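Local coordinates for alkyltransferase-like protein 1 (PDB 3GYH), which binds DNA carrying O6-methylguanine and larger O6-alkylguanine adducts, flips the damaged base into a hydrophobic pocket and presents the lesion to nucleotide excision repair, at residues A[8-13]-A[42-47]; A[12-17]-A[52-57]; A[58-63]-A[99-104]. All coordinates share one frame; numbering follows the deposited sequence.

Contact 1: residues A[8-13]-A[42-47]; sequences TKVYDA and GQAMKH. With PBO (1-pyridin-3-ylbutan-1-one), chain D; nucleotides of chain B.
Y11 turns its CG anti to its carbonyl carbon (chi1 -74°), which carries the ring out to helix 38-46, while M45 bends at both chi2 and chi3 and brings its methyl group back to meet it. CE of M45 then lies near the plane of the Y11 ring, at its edge, 3.8 Å from CE2, the two side chains sliding past each other in opposite directions. The same methyl rests 3.8 Å from CG1 of V10, and that branch also reaches CB of A44 at 4.1 Å. The phenol supplies the polar element: Y11 OH donates to A44 O over 2.7 Å, approaching from above the carbonyl plane at a C=O...donor angle of 125°, so a side chain of one helix is tied to the backbone near the end of the other. The helices cross steeply, with -79° between the short segments and axes 9.9 Å apart, as helix 38-46, the recognition helix of the helix-turn-helix in this family, packs on helix 3-14. Its other side faces the DNA. CB of M45 stands 3.4 Å from N1 of the flipped guanine DG7 of chain B, and K46 runs its aliphatic chain beside that nucleotide, CG lying 3.6 Å from N7. O6 of DG7 of chain B carries the pyridyloxobutyl group through C10 of PBO, 1.4 Å away.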
# COMPACT_ATOMS: atom_id res chain seq x y z
N THR A 8 -5.11 -5.65 12.83
CA THR A 8 -5.65 -6.81 12.13
C THR A 8 -6.63 -6.37 11.07
O THR A 8 -6.54 -6.80 9.91
CB THR A 8 -6.33 -7.81 13.06
OG1 THR A 8 -5.34 -8.47 13.86
CG2 THR A 8 -7.04 -8.86 12.22
N LYS A 9 -7.58 -5.53 11.48
CA LYS A 9 -8.59 -5.04 10.54
C LYS A 9 -7.90 -4.61 9.25
O LYS A 9 -8.07 -5.23 8.20
CB LYS A 9 -9.39 -3.87 11.14
CG LYS A 9 -10.23 -4.23 12.38
CD LYS A 9 -11.50 -3.38 12.52
CE LYS A 9 -12.43 -3.99 13.58
NZ LYS A 9 -13.74 -3.28 13.75
N VAL A 10 -7.08 -3.56 9.36
CA VAL A 10 -6.17 -3.18 8.29
C VAL A 10 -5.69 -4.39 7.50
O VAL A 10 -5.86 -4.45 6.28
CB VAL A 10 -4.95 -2.46 8.84
CG1 VAL A 10 -3.94 -2.20 7.73
CG2 VAL A 10 -5.37 -1.19 9.53
N TYR A 11 -5.05 -5.33 8.19
CA TYR A 11 -4.46 -6.47 7.53
C TYR A 11 -5.55 -7.15 6.71
O TYR A 11 -5.41 -7.31 5.49
CB TYR A 11 -3.81 -7.43 8.53
CG TYR A 11 -2.51 -6.89 9.07
CD1 TYR A 11 -2.10 -7.17 10.37
CD2 TYR A 11 -1.69 -6.09 8.29
CE1 TYR A 11 -0.91 -6.67 10.87
CE2 TYR A 11 -0.50 -5.58 8.79
CZ TYR A 11 -0.11 -5.87 10.08
OH TYR A 11 1.07 -5.36 10.58
N ASP A 12 -6.65 -7.50 7.36
CA ASP A 12 -7.77 -8.10 6.64
C ASP A 12 -8.08 -7.29 5.39
O ASP A 12 -8.02 -7.80 4.27
CB ASP A 12 -8.99 -8.22 7.55
CG ASP A 12 -8.72 -9.12 8.76
OD1 ASP A 12 -9.63 -9.26 9.61
OD2 ASP A 12 -7.61 -9.69 8.86
N ALA A 13 -8.39 -6.01 5.58
CA ALA A 13 -8.65 -5.10 4.48
C ALA A 13 -7.63 -5.22 3.35
O ALA A 13 -7.98 -5.53 2.22
CB ALA A 13 -8.70 -3.69 4.97
N GLY A 42 0.06 2.90 7.45
CA GLY A 42 1.44 2.68 7.03
C GLY A 42 2.21 1.94 8.10
O GLY A 42 3.01 1.05 7.81
N GLN A 43 1.97 2.31 9.35
CA GLN A 43 2.82 1.81 10.41
C GLN A 43 2.58 0.33 10.48
O GLN A 43 3.50 -0.44 10.74
CB GLN A 43 2.50 2.50 11.74
CG GLN A 43 3.39 3.74 11.99
CD GLN A 43 4.86 3.53 11.57
OE1 GLN A 43 5.58 2.69 12.14
NE2 GLN A 43 5.32 4.32 10.58
N ALA A 44 1.35 -0.07 10.20
CA ALA A 44 0.99 -1.47 10.16
C ALA A 44 1.81 -2.18 9.11
O ALA A 44 2.33 -3.26 9.37
CB ALA A 44 -0.49 -1.61 9.84
N MET A 45 1.91 -1.59 7.92
CA MET A 45 2.56 -2.27 6.80
C MET A 45 4.03 -2.38 7.13
O MET A 45 4.63 -3.45 7.00
CB MET A 45 2.42 -1.48 5.49
CG MET A 45 1.01 -1.36 4.96
SD MET A 45 0.22 -2.90 4.43
CE MET A 45 -0.86 -3.22 5.83
N LYS A 46 4.59 -1.26 7.57
CA LYS A 46 5.98 -1.20 7.96
C LYS A 46 6.28 -2.28 8.97
O LYS A 46 7.42 -2.72 9.07
CB LYS A 46 6.32 0.16 8.54
CG LYS A 46 7.79 0.49 8.53
CD LYS A 46 8.14 1.37 9.70
CE LYS A 46 9.65 1.46 9.89
NZ LYS A 46 9.95 2.22 11.14
N HIS A 47 5.26 -2.72 9.71
CA HIS A 47 5.44 -3.60 10.87
C HIS A 47 5.20 -5.07 10.57
O HIS A 47 4.67 -5.78 11.41
CB HIS A 47 4.51 -3.18 12.00
CG HIS A 47 5.11 -2.16 12.92
ND1 HIS A 47 4.76 -2.05 14.25
CD2 HIS A 47 6.05 -1.21 12.69
CE1 HIS A 47 5.45 -1.06 14.80
NE2 HIS A 47 6.24 -0.54 13.88
C10 PBO D . 5.78 -3.61 4.54
C11 PBO D . 6.61 -4.67 3.79
C12 PBO D . 8.12 -4.67 4.09
C13 PBO D . 8.68 -6.08 4.03
C14 PBO D . 9.64 -6.54 2.97
C15 PBO D . 10.49 -5.65 2.32
C16 PBO D . 11.36 -6.14 1.35
C17 PBO D . 11.36 -7.51 1.05
N1' PBO D . 10.53 -8.34 1.70
C18 PBO D . 9.68 -7.90 2.64
O13 PBO D . 8.35 -6.90 4.88
P DG B 7 8.61 5.02 7.32
OP1 DG B 7 7.74 4.02 8.04
OP2 DG B 7 10.01 4.63 6.88
O5' DG B 7 7.89 5.45 5.95
C5' DG B 7 6.50 5.71 5.92
C4' DG B 7 6.07 5.73 4.47
O4' DG B 7 6.55 4.54 3.84
C3' DG B 7 4.56 5.62 4.49
O3' DG B 7 4.03 6.24 3.31
C2' DG B 7 4.31 4.13 4.48
C1' DG B 7 5.48 3.62 3.66
N9 DG B 7 5.89 2.27 4.05
C8 DG B 7 6.87 1.96 4.90
N7 DG B 7 6.97 0.61 4.98
C5 DG B 7 6.03 0.07 4.17
C6 DG B 7 5.67 -1.24 3.86
O6 DG B 7 6.33 -2.30 4.42
N1 DG B 7 4.67 -1.44 2.98
C2 DG B 7 4.03 -0.38 2.43
N2 DG B 7 3.02 -0.60 1.55
N3 DG B 7 4.36 0.89 2.72
C4 DG B 7 5.36 1.14 3.59

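Contact 2: residues A[12-17]-A[52-57]; sequences DAVCEI and THVPWH. With PBO (1-pyridin-3-ylbutan-1-one), chain D; nucleotides of chain B.
A type I turn from V14 to I17 meets an inverse gamma turn centred on P55, closed by a bond from W56 N to V54 O, with the CA atoms of C15 and V54 5.7 Å apart. P55 wedges its ring against the first turn: CG sits 3.6 Å from CA of C15, and CD touches both SG of C15 and CG1 of V14, the latter at 3.9 Å. V14 points this branch at the proline because CG1 is anti to its backbone N (chi1 178°). SG of C15 also nestles against V54, 3.8 Å from CG2, and no hydrogen bond joins the two segments. The Pro-Trp-His-Arg sequence that begins at P55 is the alkyltransferase Pro-Cys-His-Arg motif with tryptophan in place of the reactive cysteine, in keeping with recognition without alkyl transfer. W56 turns away from helix 3-14 and lays one indole face under the adduct, with C11 of PBO above the ring centre and 3.5 Å from CE2; CB of H57 lies off-centre over the opposite face. W56 O receives N2 of DG7 of chain B at 2.8 Å (160° at the hydrogen). With an alanine here the backbone bond to the base could persist, but the butyl chain would probably lose its aromatic floor and be freer to turn. R77 and R81 of helix 76-85 also touch the W56 side chain.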
# COMPACT_ATOMS: atom_id res chain seq x y z
N ASP A 12 -6.65 -7.50 7.36
CA ASP A 12 -7.77 -8.10 6.64
C ASP A 12 -8.08 -7.29 5.39
O ASP A 12 -8.02 -7.80 4.27
CB ASP A 12 -8.99 -8.22 7.55
CG ASP A 12 -8.72 -9.12 8.76
OD1 ASP A 12 -9.63 -9.26 9.61
OD2 ASP A 12 -7.61 -9.69 8.86
N ALA A 13 -8.39 -6.01 5.58
CA ALA A 13 -8.65 -5.10 4.48
C ALA A 13 -7.63 -5.22 3.35
O ALA A 13 -7.98 -5.53 2.22
CB ALA A 13 -8.70 -3.69 4.97
N VAL A 14 -6.37 -4.96 3.68
CA VAL A 14 -5.30 -4.93 2.69
C VAL A 14 -5.25 -6.24 1.95
O VAL A 14 -4.81 -6.30 0.81
CB VAL A 14 -3.94 -4.71 3.35
CG1 VAL A 14 -2.84 -4.74 2.30
CG2 VAL A 14 -3.94 -3.39 4.12
N CYS A 15 -5.72 -7.29 2.61
CA CYS A 15 -5.69 -8.63 2.04
C CYS A 15 -6.82 -8.83 1.05
O CYS A 15 -6.90 -9.87 0.39
CB CYS A 15 -5.79 -9.68 3.15
SG CYS A 15 -4.20 -10.32 3.68
N GLU A 16 -7.71 -7.84 0.95
CA GLU A 16 -8.82 -7.91 0.01
C GLU A 16 -8.55 -7.18 -1.30
O GLU A 16 -9.47 -6.92 -2.07
CB GLU A 16 -10.09 -7.35 0.64
CG GLU A 16 -10.52 -8.09 1.88
CD GLU A 16 -11.85 -7.60 2.40
OE1 GLU A 16 -12.63 -8.44 2.91
OE2 GLU A 16 -12.12 -6.38 2.30
N ILE A 17 -7.29 -6.83 -1.54
CA ILE A 17 -6.91 -6.22 -2.82
C ILE A 17 -6.56 -7.31 -3.82
O ILE A 17 -5.75 -8.21 -3.52
CB ILE A 17 -5.72 -5.24 -2.67
CG1 ILE A 17 -5.96 -4.24 -1.53
CG2 ILE A 17 -5.46 -4.50 -3.98
CD1 ILE A 17 -4.77 -3.34 -1.23
N THR A 52 5.45 -12.56 5.51
CA THR A 52 4.00 -12.31 5.49
C THR A 52 3.37 -12.66 4.15
O THR A 52 3.98 -12.45 3.10
CB THR A 52 3.70 -10.83 5.78
OG1 THR A 52 2.31 -10.67 6.10
CG2 THR A 52 4.04 -9.98 4.57
N HIS A 53 2.15 -13.19 4.20
CA HIS A 53 1.44 -13.53 2.99
C HIS A 53 0.35 -12.49 2.75
O HIS A 53 -0.80 -12.82 2.47
CB HIS A 53 0.85 -14.95 3.08
CG HIS A 53 1.84 -16.04 2.77
ND1 HIS A 53 2.19 -16.39 1.48
CD2 HIS A 53 2.55 -16.86 3.58
CE1 HIS A 53 3.07 -17.37 1.51
NE2 HIS A 53 3.31 -17.68 2.77
N VAL A 54 0.74 -11.22 2.86
CA VAL A 54 -0.19 -10.09 2.81
C VAL A 54 0.27 -9.09 1.76
O VAL A 54 1.45 -8.77 1.69
CB VAL A 54 -0.28 -9.35 4.16
CG1 VAL A 54 -1.16 -8.12 4.05
CG2 VAL A 54 -0.79 -10.28 5.25
N PRO A 55 -0.67 -8.58 0.97
CA PRO A 55 -0.35 -7.85 -0.24
C PRO A 55 0.12 -6.45 0.11
O PRO A 55 -0.38 -5.47 -0.44
CB PRO A 55 -1.68 -7.79 -0.97
CG PRO A 55 -2.74 -8.27 0.01
CD PRO A 55 -2.09 -8.46 1.32
N TRP A 56 1.07 -6.36 1.01
CA TRP A 56 1.56 -5.07 1.45
C TRP A 56 2.00 -4.20 0.27
O TRP A 56 2.03 -2.97 0.38
CB TRP A 56 2.71 -5.23 2.46
CG TRP A 56 3.89 -5.91 1.89
CD1 TRP A 56 4.16 -7.24 1.92
CD2 TRP A 56 4.98 -5.29 1.18
NE1 TRP A 56 5.36 -7.50 1.28
CE2 TRP A 56 5.88 -6.32 0.82
CE3 TRP A 56 5.28 -3.97 0.82
CZ2 TRP A 56 7.06 -6.07 0.12
CZ3 TRP A 56 6.46 -3.72 0.12
CH2 TRP A 56 7.33 -4.77 -0.22
N HIS A 57 2.33 -4.83 -0.85
CA HIS A 57 2.82 -4.07 -2.00
C HIS A 57 1.69 -3.32 -2.69
O HIS A 57 1.93 -2.40 -3.45
CB HIS A 57 3.53 -4.98 -3.00
CG HIS A 57 2.80 -6.25 -3.30
ND1 HIS A 57 2.83 -7.34 -2.45
CD2 HIS A 57 2.01 -6.60 -4.34
CE1 HIS A 57 2.10 -8.31 -2.96
NE2 HIS A 57 1.59 -7.89 -4.11
C10 PBO D . 5.78 -3.61 4.54
C11 PBO D . 6.61 -4.67 3.79
C12 PBO D . 8.12 -4.67 4.09
C13 PBO D . 8.68 -6.08 4.03
C14 PBO D . 9.64 -6.54 2.97
C15 PBO D . 10.49 -5.65 2.32
C16 PBO D . 11.36 -6.14 1.35
C17 PBO D . 11.36 -7.51 1.05
N1' PBO D . 10.53 -8.34 1.70
C18 PBO D . 9.68 -7.90 2.64
O13 PBO D . 8.35 -6.90 4.88
P DG B 7 8.61 5.02 7.32
OP1 DG B 7 7.74 4.02 8.04
OP2 DG B 7 10.01 4.63 6.88
O5' DG B 7 7.89 5.45 5.95
C5' DG B 7 6.50 5.71 5.92
C4' DG B 7 6.07 5.73 4.47
O4' DG B 7 6.55 4.54 3.84
C3' DG B 7 4.56 5.62 4.49
O3' DG B 7 4.03 6.24 3.31
C2' DG B 7 4.31 4.13 4.48
C1' DG B 7 5.48 3.62 3.66
N9 DG B 7 5.89 2.27 4.05
C8 DG B 7 6.87 1.96 4.90
N7 DG B 7 6.97 0.61 4.98
C5 DG B 7 6.03 0.07 4.17
C6 DG B 7 5.67 -1.24 3.86
O6 DG B 7 6.33 -2.30 4.42
N1 DG B 7 4.67 -1.44 2.98
C2 DG B 7 4.03 -0.38 2.43
N2 DG B 7 3.02 -0.60 1.55
N3 DG B 7 4.36 0.89 2.72
C4 DG B 7 5.36 1.14 3.59

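Contact 3: residues A[58-63]-A[99-104]; sequences RVINSR and LNLPEY. With nucleotides of chain B.
I60 and L101 slide past each other in opposite directions, CD1 of the isoleucine meeting CD2 of the leucine at 3.7 Å, whereas L99 comes across I60 at a slant and sets its own CD1 3.5 Å from the same methyl. This cluster joins strand 59-60, which pairs in parallel with strand 23-24 in the small sheet of the DNA-binding domain, to the loop that follows helix 76-85. One methyl, I60 CD1, is thus met by two leucine branches, coming roughly at right angles to each other. L101 reaches it with CG anti to the backbone N (chi1 -151°), and its CD2 also lies along the backbone, 3.7 Å from N61 O. N61 itself turns its CB away from the leucines: OD1 accepts from T65 N and ND2 bonds S67 OG, tying the chain just after strand 59-60 to the following loop. Farther along the loop of the leucines, N100 forms an Asx motif, OD1 accepting from E103 N at 2.8 Å. The chain leaving the strand faces the DNA on another side, where OG of S62 is bonded to OG1 of T24 and where S62 N donates to OP2 of DT9 of chain B over 3.1 Å, nearly straight at 174°.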
# COMPACT_ATOMS: atom_id res chain seq x y z
N ARG A 58 0.46 -3.72 -2.40
CA ARG A 58 -0.69 -3.19 -3.12
C ARG A 58 -1.23 -1.93 -2.46
O ARG A 58 -2.40 -1.59 -2.60
CB ARG A 58 -1.78 -4.25 -3.22
CG ARG A 58 -1.54 -5.25 -4.32
CD ARG A 58 -2.22 -6.54 -3.99
NE ARG A 58 -1.65 -7.64 -4.75
CZ ARG A 58 -2.05 -8.91 -4.64
NH1 ARG A 58 -3.02 -9.23 -3.80
NH2 ARG A 58 -1.47 -9.85 -5.39
N VAL A 59 -0.36 -1.24 -1.74
CA VAL A 59 -0.79 -0.10 -0.94
C VAL A 59 0.20 1.06 -1.08
O VAL A 59 1.19 1.13 -0.35
CB VAL A 59 -0.92 -0.51 0.53
CG1 VAL A 59 -1.87 0.40 1.24
CG2 VAL A 59 -1.39 -1.95 0.64
N ILE A 60 -0.07 1.95 -2.04
CA ILE A 60 0.76 3.13 -2.27
C ILE A 60 0.09 4.38 -1.69
O ILE A 60 -0.83 4.27 -0.88
CB ILE A 60 1.02 3.37 -3.76
CG1 ILE A 60 -0.28 3.74 -4.47
CG2 ILE A 60 1.66 2.15 -4.40
CD1 ILE A 60 -0.12 4.90 -5.41
N ASN A 61 0.54 5.56 -2.10
CA ASN A 61 -0.02 6.79 -1.56
C ASN A 61 -1.03 7.47 -2.46
O ASN A 61 -1.07 7.25 -3.68
CB ASN A 61 1.09 7.77 -1.19
CG ASN A 61 1.89 8.20 -2.39
OD1 ASN A 61 1.33 8.59 -3.42
ND2 ASN A 61 3.22 8.14 -2.27
N SER A 62 -1.86 8.32 -1.86
CA SER A 62 -3.00 8.89 -2.58
C SER A 62 -2.52 9.78 -3.71
O SER A 62 -3.24 10.03 -4.67
CB SER A 62 -3.89 9.67 -1.61
OG SER A 62 -4.03 8.96 -0.39
N ARG A 63 -1.28 10.25 -3.60
CA ARG A 63 -0.64 10.98 -4.68
C ARG A 63 -0.24 10.02 -5.79
O ARG A 63 0.57 10.36 -6.65
CB ARG A 63 0.59 11.72 -4.16
CG ARG A 63 0.72 13.12 -4.68
CD ARG A 63 2.14 13.63 -4.55
NE ARG A 63 3.13 12.58 -4.79
CZ ARG A 63 3.66 11.82 -3.84
NH1 ARG A 63 3.31 12.00 -2.56
NH2 ARG A 63 4.55 10.89 -4.14
N LEU A 99 2.24 5.33 -10.81
CA LEU A 99 1.29 4.59 -11.62
C LEU A 99 -0.05 5.32 -11.73
O LEU A 99 -0.36 6.18 -10.90
CB LEU A 99 1.10 3.16 -11.08
CG LEU A 99 0.32 2.93 -9.78
CD1 LEU A 99 0.77 3.86 -8.66
CD2 LEU A 99 -1.18 3.05 -10.00
N ASN A 100 -0.83 4.98 -12.75
CA ASN A 100 -2.12 5.62 -12.99
C ASN A 100 -3.15 5.19 -11.97
O ASN A 100 -3.79 4.15 -12.11
CB ASN A 100 -2.63 5.34 -14.40
CG ASN A 100 -3.83 6.19 -14.75
OD1 ASN A 100 -4.97 5.73 -14.71
ND2 ASN A 100 -3.59 7.45 -15.08
N LEU A 101 -3.29 6.00 -10.92
CA LEU A 101 -4.17 5.66 -9.82
C LEU A 101 -5.55 5.22 -10.31
O LEU A 101 -6.00 4.13 -10.00
CB LEU A 101 -4.30 6.82 -8.84
CG LEU A 101 -4.56 6.51 -7.35
CD1 LEU A 101 -5.31 5.19 -7.16
CD2 LEU A 101 -3.29 6.53 -6.53
N PRO A 102 -6.21 6.07 -11.11
CA PRO A 102 -7.57 5.76 -11.53
C PRO A 102 -7.62 4.40 -12.20
O PRO A 102 -8.49 3.59 -11.88
CB PRO A 102 -7.88 6.86 -12.55
CG PRO A 102 -6.97 7.98 -12.19
CD PRO A 102 -5.71 7.31 -11.73
N GLU A 103 -6.69 4.16 -13.12
CA GLU A 103 -6.62 2.87 -13.79
C GLU A 103 -6.54 1.73 -12.79
O GLU A 103 -7.55 1.12 -12.46
CB GLU A 103 -5.44 2.81 -14.76
CG GLU A 103 -5.83 2.29 -16.14
CD GLU A 103 -4.67 1.64 -16.86
OE1 GLU A 103 -4.24 2.18 -17.92
OE2 GLU A 103 -4.19 0.58 -16.37
N TYR A 104 -5.34 1.47 -12.29
CA TYR A 104 -5.14 0.43 -11.28
C TYR A 104 -5.55 0.95 -9.90
O TYR A 104 -4.77 1.63 -9.25
CB TYR A 104 -3.66 0.02 -11.23
CG TYR A 104 -3.03 -0.28 -12.58
CD1 TYR A 104 -2.16 0.64 -13.17
CD2 TYR A 104 -3.28 -1.47 -13.24
CE1 TYR A 104 -1.57 0.36 -14.40
CE2 TYR A 104 -2.70 -1.75 -14.47
CZ TYR A 104 -1.85 -0.83 -15.04
OH TYR A 104 -1.27 -1.10 -16.26
P DT B 9 -2.22 8.67 1.95
OP1 DT B 9 -3.07 7.51 1.58
OP2 DT B 9 -1.26 9.27 1.01
O5' DT B 9 -3.23 9.79 2.48
C5' DT B 9 -2.96 10.59 3.62
C4' DT B 9 -3.90 11.78 3.61
O4' DT B 9 -3.26 12.93 4.22
C3' DT B 9 -4.27 12.23 2.20
O3' DT B 9 -5.51 12.94 2.25
C2' DT B 9 -3.07 13.11 1.87
C1' DT B 9 -2.95 13.86 3.20
N1 DT B 9 -1.62 14.42 3.49
C2 DT B 9 -1.54 15.55 4.26
O2 DT B 9 -2.51 16.12 4.73
N3 DT B 9 -0.27 16.00 4.47
C4 DT B 9 0.90 15.44 3.99
O4 DT B 9 2.00 15.92 4.22
C5 DT B 9 0.75 14.25 3.19
C7 DT B 9 1.96 13.58 2.62
C6 DT B 9 -0.50 13.81 2.97

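How the contacts relate
Contacts 1 and 2 both start from helix 3-14 and share D12 and A13, their centres about 8 Å apart; both lie beside the flipped nucleotide, and W56 of contact 2 packs on the adduct. About 17 Å separates the centres of contacts 1 and 3, on opposite sides of the chain's centre. Contacts 1 and 3 are buried; contact 2 is partly buried, exposed at C15 and H53 while V14 and P55 lie inside. Only contact 1 has a hydrogen bond between its segments; the others rely on apolar packing. M45 CE packs on V14 CG2 at 3.5 Å, and both residues touch V59. All three meet the DNA: in contact 3, S62 N bonds a phosphate while V59 O takes a guanine N2.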